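Local coordinates for protein NDP-rhamnosyltransferase (Saccharopolyspora spinosa, PDB 3TSA) that is a glycosyltransferase of the GT-B fold, built from two Rossmann-like domains that face each other across a cleft, at residues S217-C222 with T352-T357; T301-R304 with P308-V311; I332-E337 with E344-S349; I350-V353 with G358-A361. All coordinates share one frame; numbering follows the deposited sequence.

Interaction 1: residues S217-C222 with T352-T357; sequences SARRVC and TVLGDT
Strand 219-224 starts beside the C-terminal end of helix 343-354, with Arg219 and Leu354 as the nearest backbone pair, their CA atoms 7.6 Å apart. The Arg219 side chain closes the gap with a hydrogen bond: NH1 donates to Leu354 O at 2.7 Å, with an N-H...O angle of 151°. That oxygen lies at the guanidinium edge, in the plane of that group, while NH1 is tilted 19° from the carbonyl plane, C=O...N angle 128°. Water 1 widens this grip, accepting from Arg219 NH2 at 3.0 Å and returning a weak bond to Leu354 O at 3.1 Å. Bends at chi2 and chi3 steer the guanidinium to the carbonyl, and the side chains run past each other in opposite directions. Leu354 CB thus sits over one guanidinium face, 3.7 Å from Arg219 NH1, while Leu354 CD1 lies 4.0 Å from Arg219 CB. Deeper down, Val221 CG2 and Leu354 CD2 make a loose apolar touch at 4.4 Å. Arg219 NE makes a salt bridge to Glu288, which helps fix how the group is turned. The cation is therefore placed at a carbonyl in the last turn of a helix, where the helix dipole would probably favour positive charge.

Interaction 2: residues T301-R304 with P308-V311; sequences TATR and PQLV
Gln309 reaches across to Ala302 and Thr303 inside a beta-alpha-beta unit of the C-terminal Rossmann-like domain, in which helix 296-304 joins parallel strands 289-292 and 309-311. The return strand is entered through Pro308, whose CA is 6.8 Å from that of Thr303; its ring turns from the helix to pack on Val353 and Phe359. Gln309 next points toward the helix and carries the whole side-chain contact. Its CG stands beside the backbone N, anti to the carbonyl carbon (chi1 -56°), and a bend at chi2 lays the amide against the last helical turn, crossing Thr303 at about a right angle. The backbone of Gln309 pairs with strand 331-333. Leu310 points to the opposite face of the sheet, meeting Phe346, Ser349 and Ile350 of helix 343-354, and its backbone bonds return to strand 289-292. Val311 comes back to the side of Gln309 and packs on helix 318-327. The Thr303 hydroxyl is already engaged: OG1 is hydrogen-bonded to Ala299 O one turn earlier and to Tyr321 OH, holding a buried polar group at the amide of Gln309. Beside it the contact is apolar, with the Ala302 methyl, CB, 3.8 Å from Gln309 CG.

Interaction 3: residues I332-E337 with E344-S349; sequences ICLPDE and EQFTDS
Where edge strand 331-333 runs out into the loop that leads to the short helix 337-340, ahead of helix 343-354, Leu334 and Ile332 reach to the near side of the latter helix. Leu334 does most of the work with its two methyls. CD1 lies over one face of the Phe346 ring, a CH-pi contact 3.8 Å from the ring centroid and 16° off the normal. It is shifted toward the root of the ring, which brings Leu334 CD1 to 3.6 Å from Phe346 CG, and the two side chains cross at about a right angle. The other methyl, CD2, turns to Ser349, 3.9 Å from its OG, and the extended side chain of Gln345 passes alongside Leu334 in the reverse direction. This helix lies on one face of the parallel sheet of the C-terminal Rossmann-like domain; Leu310 of strand 309-311 packs on Ile332, Leu334, Phe346 and Ser349, and helix 236-246 lies beside Phe346. Ile332 points both branches at Ser349: CG2 is 3.7 Å from Ser349 OG, and CD1 is 3.5 Å from Ser349 O. The buried serine hydroxyl is satisfied within the helix. With chi1 at -70°, Ser349 OG donates a hydrogen bond back to Gln345 O at 2.9 Å, on the other face of that carbonyl's plane from Ser349 N.

Interaction 4: residues I350-V353 with G358-A361; sequences IATV and GFAA. Unlike the reference sequence in segment 358-361: Ala361 (reference Ser).
Phe359, in the first turn of helix 358-371, is laid against Val353 and Thr352 near the end of helix 343-354, where these consecutive helices, joined by a short turn, pack together on the C-terminal Rossmann-like domain. Asp356 OD1 in the connection caps the start of helix 358-371 by accepting from Gly358 N. The backbones come near at Val353 and Phe359, whose CA atoms are 6.2 Å apart. The tight part lies at the valine. Its CG2 stands almost exactly over the centre of the Phe359 ring, 3.9 Å from the centroid and only 3° off the normal, a CH-pi contact square onto the face. The second branch reaches the root of the same side chain: with chi1 at 179°, Val353 CG1 stands anti to the backbone N and comes 3.9 Å from Phe359 CB. Both branches therefore lie on the same side of the ring, CG2 over its centre and CG1 nearer its root, and the valine backbone joins in, with Val353 CA 3.7 Å from Phe359 CD2. Ile332 and Pro308 pack on both Val353 and Phe359, continuing this apolar patch toward the sheet. Toward solvent the contact thins to one methyl. Exposed Thr352 meets the far part of the ring at a slant, through CG2 and not its hydroxyl, which is hydrogen-bonded to Asp348 O one turn back in its own helix. The carbonyl of Thr352 also comes near the ring, O lying 3.8 Å from Phe359 CE2. At this outer margin the closest side-chain approach is Thr352 CG2 to Phe359 CE2, 3.7 Å.

In the fold
Interactions 1, 3 and 4 all use helix 343-354, fastening its end to strand 219-224, its first half to strand 331-333 and the loop after it, and its last turns to helix 358-371. Interaction 2 is buried and polar at its centre, on the sheet face that carries helix 296-304; interaction 3 is also buried, but apolar with an aromatic face. Interactions 1 and 4 are only partly buried: the first relies on a charged side chain and water, the other on a ring. Strands 309-311 and 331-333 are sheet neighbours, probably hydrogen-bonded between Val311 N and Ile332 O, which ties interaction 2 to interaction 3. Ile332 CD1 packs on Val353 CG2 at 3.7 Å, bringing interaction 4 alongside.

Interaction 1: residues S217-C222 with T352-T357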
loop_
_atom_site.group_PDB
_atom_site.type_symbol
_atom_site.label_atom_id
_atom_site.label_comp_id
_atom_site.label_asym_id
_atom_site.label_seq_id
_atom_site.Cartn_x
_atom_site.Cartn_y
_atom_site.Cartn_z
ATOM N N SER A 217 32.368 -10.974 -3.969
ATOM C CA SER A 217 33.594 -11.197 -3.170
ATOM C C SER A 217 33.851 -9.976 -2.262
ATOM O O SER A 217 34.518 -10.082 -1.222
ATOM C CB SER A 217 34.739 -11.503 -4.139
ATOM O OG SER A 217 34.776 -10.568 -5.158
ATOM N N ALA A 218 33.329 -8.808 -2.627
ATOM C CA ALA A 218 33.647 -7.589 -1.893
ATOM C C ALA A 218 32.883 -7.551 -0.581
ATOM O O ALA A 218 31.922 -8.309 -0.415
ATOM C CB ALA A 218 33.286 -6.334 -2.711
ATOM N N ARG A 219 33.294 -6.660 0.305
ATOM C CA ARG A 219 32.588 -6.479 1.627
ATOM C C ARG A 219 31.565 -5.363 1.407
ATOM O O ARG A 219 31.947 -4.158 1.279
ATOM C CB ARG A 219 33.648 -6.000 2.640
ATOM C CG ARG A 219 34.941 -6.823 2.592
ATOM C CD ARG A 219 34.581 -8.383 2.794
ATOM N NE ARG A 219 34.047 -8.678 4.143
ATOM C CZ ARG A 219 34.735 -8.651 5.285
ATOM N NH1 ARG A 219 34.142 -8.997 6.440
ATOM N NH2 ARG A 219 36.024 -8.327 5.295
ATOM N N ARG A 220 30.293 -5.731 1.301
ATOM C CA ARG A 220 29.307 -4.756 0.863
ATOM C C ARG A 220 28.803 -3.950 2.071
ATOM O O ARG A 220 28.323 -4.518 3.072
ATOM C CB ARG A 220 28.149 -5.488 0.170
ATOM C CG ARG A 220 27.142 -4.550 -0.415
ATOM C CD ARG A 220 26.171 -5.291 -1.414
ATOM N NE ARG A 220 26.778 -5.715 -2.662
ATOM C CZ ARG A 220 26.155 -6.492 -3.544
ATOM N NH1 ARG A 220 24.932 -6.900 -3.274
ATOM N NH2 ARG A 220 26.740 -6.891 -4.651
ATOM N N VAL A 221 28.937 -2.629 2.011
ATOM C CA VAL A 221 28.553 -1.722 3.067
ATOM C C VAL A 221 27.504 -0.812 2.455
ATOM O O VAL A 221 27.766 -0.149 1.436
ATOM C CB VAL A 221 29.802 -0.887 3.452
ATOM C CG1 VAL A 221 29.449 0.321 4.411
ATOM C CG2 VAL A 221 30.831 -1.811 4.120
ATOM N N CYS A 222 26.300 -0.724 3.058
ATOM C CA CYS A 222 25.310 0.219 2.559
ATOM C C CYS A 222 25.350 1.529 3.381
ATOM O O CYS A 222 25.264 1.461 4.620
ATOM C CB CYS A 222 23.907 -0.400 2.614
ATOM S SG CYS A 222 22.525 0.714 2.202
ATOM N N THR A 352 36.496 -2.699 12.068
ATOM C CA THR A 352 36.351 -3.460 13.280
ATOM C C THR A 352 35.070 -4.355 13.107
ATOM O O THR A 352 35.073 -5.509 13.472
ATOM C CB THR A 352 36.130 -2.528 14.463
ATOM O OG1 THR A 352 37.399 -1.917 14.791
ATOM C CG2 THR A 352 35.677 -3.317 15.643
ATOM N N VAL A 353 33.987 -3.764 12.648
ATOM C CA VAL A 353 32.753 -4.525 12.404
ATOM C C VAL A 353 32.945 -5.632 11.348
ATOM O O VAL A 353 32.561 -6.802 11.582
ATOM C CB VAL A 353 31.543 -3.579 12.012
ATOM C CG1 VAL A 353 30.252 -4.448 11.740
ATOM C CG2 VAL A 353 31.263 -2.619 13.129
ATOM N N LEU A 354 33.567 -5.285 10.217
ATOM C CA LEU A 354 33.842 -6.247 9.145
ATOM C C LEU A 354 34.801 -7.374 9.629
ATOM O O LEU A 354 34.841 -8.484 9.025
ATOM C CB LEU A 354 34.420 -5.580 7.878
ATOM C CG LEU A 354 33.515 -4.536 7.164
ATOM C CD1 LEU A 354 34.248 -3.887 5.987
ATOM C CD2 LEU A 354 32.130 -5.120 6.715
ATOM N N GLY A 355 35.599 -7.108 10.659
ATOM C CA GLY A 355 36.484 -8.173 11.159
ATOM C C GLY A 355 36.003 -9.010 12.327
ATOM O O GLY A 355 36.758 -9.861 12.830
ATOM N N ASP A 356 34.770 -8.772 12.786
ATOM C CA ASP A 356 34.270 -9.424 14.023
ATOM C C ASP A 356 32.815 -9.789 13.864
ATOM O O ASP A 356 31.962 -8.917 13.868
ATOM C CB ASP A 356 34.523 -8.495 15.225
ATOM C CG ASP A 356 34.090 -9.063 16.562
ATOM O OD1 ASP A 356 33.563 -10.207 16.613
ATOM O OD2 ASP A 356 34.303 -8.344 17.566
ATOM N N THR A 357 32.563 -11.085 13.653
ATOM C CA THR A 357 31.226 -11.645 13.427
ATOM C C THR A 357 30.328 -11.485 14.662
ATOM O O THR A 357 29.131 -11.669 14.581
ATOM C CB THR A 357 31.301 -13.144 13.032
ATOM O OG1 THR A 357 31.970 -13.824 14.080
ATOM C CG2 THR A 357 32.062 -13.325 11.733
HETATM O O HOH W 1 37.722 -8.406 7.754
#

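Interaction 2: residues T301-R304 with P308-V311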
loop_
_atom_site.group_PDB
_atom_site.type_symbol
_atom_site.label_atom_id
_atom_site.label_comp_id
_atom_site.label_asym_id
_atom_site.label_seq_id
_atom_site.Cartn_x
_atom_site.Cartn_y
_atom_site.Cartn_z
ATOM N N THR A 301 15.119 -1.808 9.860
ATOM C CA THR A 301 15.170 -2.770 8.763
ATOM C C THR A 301 16.480 -3.532 8.886
ATOM O O THR A 301 16.495 -4.760 8.767
ATOM C CB THR A 301 15.070 -2.087 7.400
ATOM O OG1 THR A 301 13.764 -1.534 7.254
ATOM C CG2 THR A 301 15.336 -3.031 6.258
ATOM N N ALA A 302 17.601 -2.794 9.098
ATOM C CA ALA A 302 18.875 -3.439 9.304
ATOM C C ALA A 302 18.770 -4.428 10.507
ATOM O O ALA A 302 19.201 -5.593 10.376
ATOM C CB ALA A 302 20.015 -2.422 9.494
ATOM N N THR A 303 18.203 -3.967 11.619
ATOM C CA THR A 303 18.227 -4.752 12.885
ATOM C C THR A 303 17.364 -6.021 12.664
ATOM O O THR A 303 17.813 -7.150 12.958
ATOM C CB THR A 303 17.707 -3.897 14.020
ATOM O OG1 THR A 303 18.689 -2.903 14.219
ATOM C CG2 THR A 303 17.638 -4.722 15.322
ATOM N N ARG A 304 16.210 -5.838 12.027
ATOM C CA ARG A 304 15.317 -6.980 11.662
ATOM C C ARG A 304 16.037 -8.086 10.878
ATOM O O ARG A 304 15.818 -9.301 11.094
ATOM C CB ARG A 304 14.035 -6.461 10.940
ATOM C CG ARG A 304 13.139 -7.560 10.420
ATOM C CD ARG A 304 12.596 -8.525 11.489
ATOM N NE ARG A 304 11.818 -9.591 10.840
ATOM C CZ ARG A 304 12.330 -10.724 10.367
ATOM N NH1 ARG A 304 13.639 -10.988 10.478
ATOM N NH2 ARG A 304 11.511 -11.606 9.777
ATOM N N PRO A 308 24.570 -5.435 11.316
ATOM C CA PRO A 308 25.028 -4.399 12.252
ATOM C C PRO A 308 25.129 -3.034 11.593
ATOM O O PRO A 308 25.172 -2.900 10.376
ATOM C CB PRO A 308 26.399 -4.865 12.711
ATOM C CG PRO A 308 26.881 -5.793 11.698
ATOM C CD PRO A 308 25.620 -6.415 11.005
ATOM N N GLN A 309 25.184 -1.995 12.435
ATOM C CA GLN A 309 25.152 -0.637 11.959
ATOM C C GLN A 309 26.235 0.193 12.590
ATOM O O GLN A 309 26.597 0.023 13.746
ATOM C CB GLN A 309 23.795 0.070 12.226
ATOM C CG GLN A 309 22.609 -0.701 11.620
ATOM C CD GLN A 309 21.589 -1.054 12.652
ATOM O OE1 GLN A 309 21.307 -2.233 12.894
ATOM N NE2 GLN A 309 21.054 -0.050 13.302
ATOM N N LEU A 310 26.742 1.093 11.770
ATOM C CA LEU A 310 27.626 2.174 12.265
ATOM C C LEU A 310 26.726 3.434 12.205
ATOM O O LEU A 310 26.300 3.808 11.127
ATOM C CB LEU A 310 28.730 2.302 11.267
ATOM C CG LEU A 310 30.085 2.835 11.772
ATOM C CD1 LEU A 310 31.174 3.060 10.723
ATOM C CD2 LEU A 310 30.071 3.793 12.855
ATOM N N VAL A 311 26.507 4.086 13.360
ATOM C CA VAL A 311 25.420 5.042 13.480
ATOM C C VAL A 311 26.031 6.420 13.720
ATOM O O VAL A 311 26.915 6.557 14.552
ATOM C CB VAL A 311 24.475 4.709 14.641
ATOM C CG1 VAL A 311 23.205 5.591 14.510
ATOM C CG2 VAL A 311 24.008 3.201 14.569
#

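Interaction 3: residues I332-E337 with E344-S349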
loop_
_atom_site.group_PDB
_atom_site.type_symbol
_atom_site.label_atom_id
_atom_site.label_comp_id
_atom_site.label_asym_id
_atom_site.label_seq_id
_atom_site.Cartn_x
_atom_site.Cartn_y
_atom_site.Cartn_z
ATOM N N ILE A 332 28.381 0.234 16.099
ATOM C CA ILE A 332 29.305 1.222 16.684
ATOM C C ILE A 332 28.598 2.576 16.561
ATOM O O ILE A 332 27.980 2.865 15.538
ATOM C CB ILE A 332 30.666 1.167 15.963
ATOM C CG1 ILE A 332 31.462 -0.095 16.393
ATOM C CG2 ILE A 332 31.530 2.425 16.355
ATOM C CD1 ILE A 332 32.712 -0.285 15.608
ATOM N N CYS A 333 28.686 3.404 17.619
ATOM C CA CYS A 333 28.132 4.731 17.612
ATOM C C CYS A 333 29.288 5.778 17.438
ATOM O O CYS A 333 30.305 5.677 18.168
ATOM C CB CYS A 333 27.411 4.911 18.979
ATOM S SG CYS A 333 26.918 6.673 19.238
ATOM N N LEU A 334 29.200 6.706 16.482
ATOM C CA LEU A 334 30.100 7.915 16.513
ATOM C C LEU A 334 29.227 9.054 17.060
ATOM O O LEU A 334 28.382 9.597 16.338
ATOM C CB LEU A 334 30.684 8.234 15.114
ATOM C CG LEU A 334 31.280 7.046 14.325
ATOM C CD1 LEU A 334 31.811 7.464 12.948
ATOM C CD2 LEU A 334 32.408 6.432 15.169
ATOM N N PRO A 335 29.446 9.439 18.334
ATOM C CA PRO A 335 28.318 10.100 19.054
ATOM C C PRO A 335 28.216 11.581 18.861
ATOM O O PRO A 335 27.221 12.172 19.251
ATOM C CB PRO A 335 28.622 9.818 20.520
ATOM C CG PRO A 335 30.118 9.710 20.566
ATOM C CD PRO A 335 30.443 8.927 19.278
ATOM N N ASP A 336 29.214 12.157 18.222
ATOM C CA ASP A 336 29.227 13.644 18.113
ATOM C C ASP A 336 30.079 14.058 16.933
ATOM O O ASP A 336 30.590 13.198 16.213
ATOM C CB ASP A 336 29.737 14.311 19.435
ATOM C CG ASP A 336 31.013 13.726 19.880
ATOM O OD1 ASP A 336 31.813 13.305 19.031
ATOM O OD2 ASP A 336 31.230 13.702 21.130
ATOM N N GLU A 337 30.168 15.377 16.658
ATOM C CA GLU A 337 30.859 15.810 15.496
ATOM C C GLU A 337 32.351 15.467 15.447
ATOM O O GLU A 337 32.886 15.070 14.379
ATOM C CB GLU A 337 30.634 17.321 15.285
ATOM C CG GLU A 337 31.064 17.669 13.860
ATOM C CD GLU A 337 31.197 19.208 13.672
ATOM O OE1 GLU A 337 31.659 19.896 14.606
ATOM O OE2 GLU A 337 30.850 19.700 12.555
ATOM N N GLU A 344 40.030 8.801 10.452
ATOM C CA GLU A 344 40.690 7.566 10.896
ATOM C C GLU A 344 39.839 6.650 11.794
ATOM O O GLU A 344 39.809 5.383 11.642
ATOM C CB GLU A 344 42.019 7.953 11.598
ATOM C CG GLU A 344 42.828 6.752 12.169
ATOM C CD GLU A 344 44.122 7.189 12.914
ATOM O OE1 GLU A 344 44.061 7.559 14.128
ATOM O OE2 GLU A 344 45.192 7.152 12.276
ATOM N N GLN A 345 39.188 7.257 12.770
ATOM C CA GLN A 345 38.344 6.539 13.717
ATOM C C GLN A 345 37.145 5.894 12.967
ATOM O O GLN A 345 36.768 4.744 13.249
ATOM C CB GLN A 345 37.860 7.508 14.821
ATOM C CG GLN A 345 36.740 6.890 15.718
ATOM C CD GLN A 345 36.266 7.878 16.847
ATOM O OE1 GLN A 345 36.910 8.922 17.134
ATOM N NE2 GLN A 345 35.161 7.531 17.474
ATOM N N PHE A 346 36.591 6.649 12.014
ATOM C CA PHE A 346 35.429 6.193 11.205
ATOM C C PHE A 346 35.825 4.951 10.390
ATOM O O PHE A 346 35.154 3.888 10.448
ATOM C CB PHE A 346 34.979 7.366 10.358
ATOM C CG PHE A 346 33.580 7.275 9.764
ATOM C CD1 PHE A 346 32.963 6.040 9.530
ATOM C CD2 PHE A 346 32.878 8.460 9.469
ATOM C CE1 PHE A 346 31.686 6.010 8.992
ATOM C CE2 PHE A 346 31.601 8.443 8.913
ATOM C CZ PHE A 346 30.981 7.175 8.679
ATOM N N THR A 347 36.965 5.067 9.682
ATOM C CA THR A 347 37.501 3.943 8.910
ATOM C C THR A 347 37.784 2.751 9.810
ATOM O O THR A 347 37.416 1.604 9.444
ATOM C CB THR A 347 38.824 4.446 8.209
ATOM O OG1 THR A 347 38.394 5.452 7.272
ATOM C CG2 THR A 347 39.380 3.345 7.415
ATOM N N ASP A 348 38.410 3.001 10.967
ATOM C CA ASP A 348 38.786 1.922 11.865
ATOM C C ASP A 348 37.495 1.220 12.378
ATOM O O ASP A 348 37.474 -0.029 12.544
ATOM C CB ASP A 348 39.645 2.446 13.051
ATOM C CG ASP A 348 41.082 2.716 12.662
ATOM O OD1 ASP A 348 41.481 2.402 11.570
ATOM O OD2 ASP A 348 41.814 3.303 13.479
ATOM N N SER A 349 36.425 1.993 12.512
ATOM C CA SER A 349 35.152 1.435 13.035
ATOM C C SER A 349 34.551 0.476 12.006
ATOM O O SER A 349 33.998 -0.576 12.345
ATOM C CB SER A 349 34.144 2.539 13.314
ATOM O OG SER A 349 34.540 3.296 14.426
#

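Interaction 4: residues I350-V353 with G358-A361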
loop_
_atom_site.group_PDB
_atom_site.type_symbol
_atom_site.label_atom_id
_atom_site.label_comp_id
_atom_site.label_asym_id
_atom_site.label_seq_id
_atom_site.Cartn_x
_atom_site.Cartn_y
_atom_site.Cartn_z
ATOM N N ILE A 350 34.584 0.869 10.758
ATOM C CA ILE A 350 34.104 -0.016 9.702
ATOM C C ILE A 350 34.895 -1.300 9.666
ATOM O O ILE A 350 34.313 -2.395 9.673
ATOM C CB ILE A 350 34.208 0.665 8.297
ATOM C CG1 ILE A 350 33.259 1.889 8.244
ATOM C CG2 ILE A 350 33.791 -0.377 7.195
ATOM C CD1 ILE A 350 33.406 2.756 6.956
ATOM N N ALA A 351 36.221 -1.181 9.677
ATOM C CA ALA A 351 37.088 -2.357 9.690
ATOM C C ALA A 351 36.806 -3.257 10.894
ATOM O O ALA A 351 36.820 -4.467 10.738
ATOM C CB ALA A 351 38.607 -1.942 9.679
ATOM N N THR A 352 36.496 -2.699 12.068
ATOM C CA THR A 352 36.351 -3.460 13.280
ATOM C C THR A 352 35.070 -4.355 13.107
ATOM O O THR A 352 35.073 -5.509 13.472
ATOM C CB THR A 352 36.130 -2.528 14.463
ATOM O OG1 THR A 352 37.399 -1.917 14.791
ATOM C CG2 THR A 352 35.677 -3.317 15.643
ATOM N N VAL A 353 33.987 -3.764 12.648
ATOM C CA VAL A 353 32.753 -4.525 12.404
ATOM C C VAL A 353 32.945 -5.632 11.348
ATOM O O VAL A 353 32.561 -6.802 11.582
ATOM C CB VAL A 353 31.543 -3.579 12.012
ATOM C CG1 VAL A 353 30.252 -4.448 11.740
ATOM C CG2 VAL A 353 31.263 -2.619 13.129
ATOM N N GLY A 358 30.902 -11.105 15.780
ATOM C CA GLY A 358 30.124 -10.816 16.982
ATOM C C GLY A 358 29.155 -9.667 16.808
ATOM O O GLY A 358 28.113 -9.660 17.455
ATOM N N PHE A 359 29.471 -8.721 15.918
ATOM C CA PHE A 359 28.523 -7.632 15.737
ATOM C C PHE A 359 27.224 -8.154 15.097
ATOM O O PHE A 359 26.137 -7.853 15.588
ATOM C CB PHE A 359 29.129 -6.530 14.888
ATOM C CG PHE A 359 30.140 -5.687 15.625
ATOM C CD1 PHE A 359 29.717 -4.615 16.394
ATOM C CD2 PHE A 359 31.519 -6.023 15.571
ATOM C CE1 PHE A 359 30.633 -3.869 17.127
ATOM C CE2 PHE A 359 32.486 -5.194 16.214
ATOM C CZ PHE A 359 32.023 -4.143 17.016
ATOM N N ALA A 360 27.354 -8.981 14.040
ATOM C CA ALA A 360 26.221 -9.527 13.356
ATOM C C ALA A 360 25.476 -10.432 14.354
ATOM O O ALA A 360 24.235 -10.453 14.353
ATOM C CB ALA A 360 26.676 -10.376 12.144
ATOM N N ALA A 361 26.222 -11.161 15.172
ATOM C CA ALA A 361 25.575 -12.088 16.159
ATOM C C ALA A 361 24.708 -11.324 17.157
ATOM O O ALA A 361 23.599 -11.729 17.471
ATOM C CB ALA A 361 26.592 -12.897 16.894
#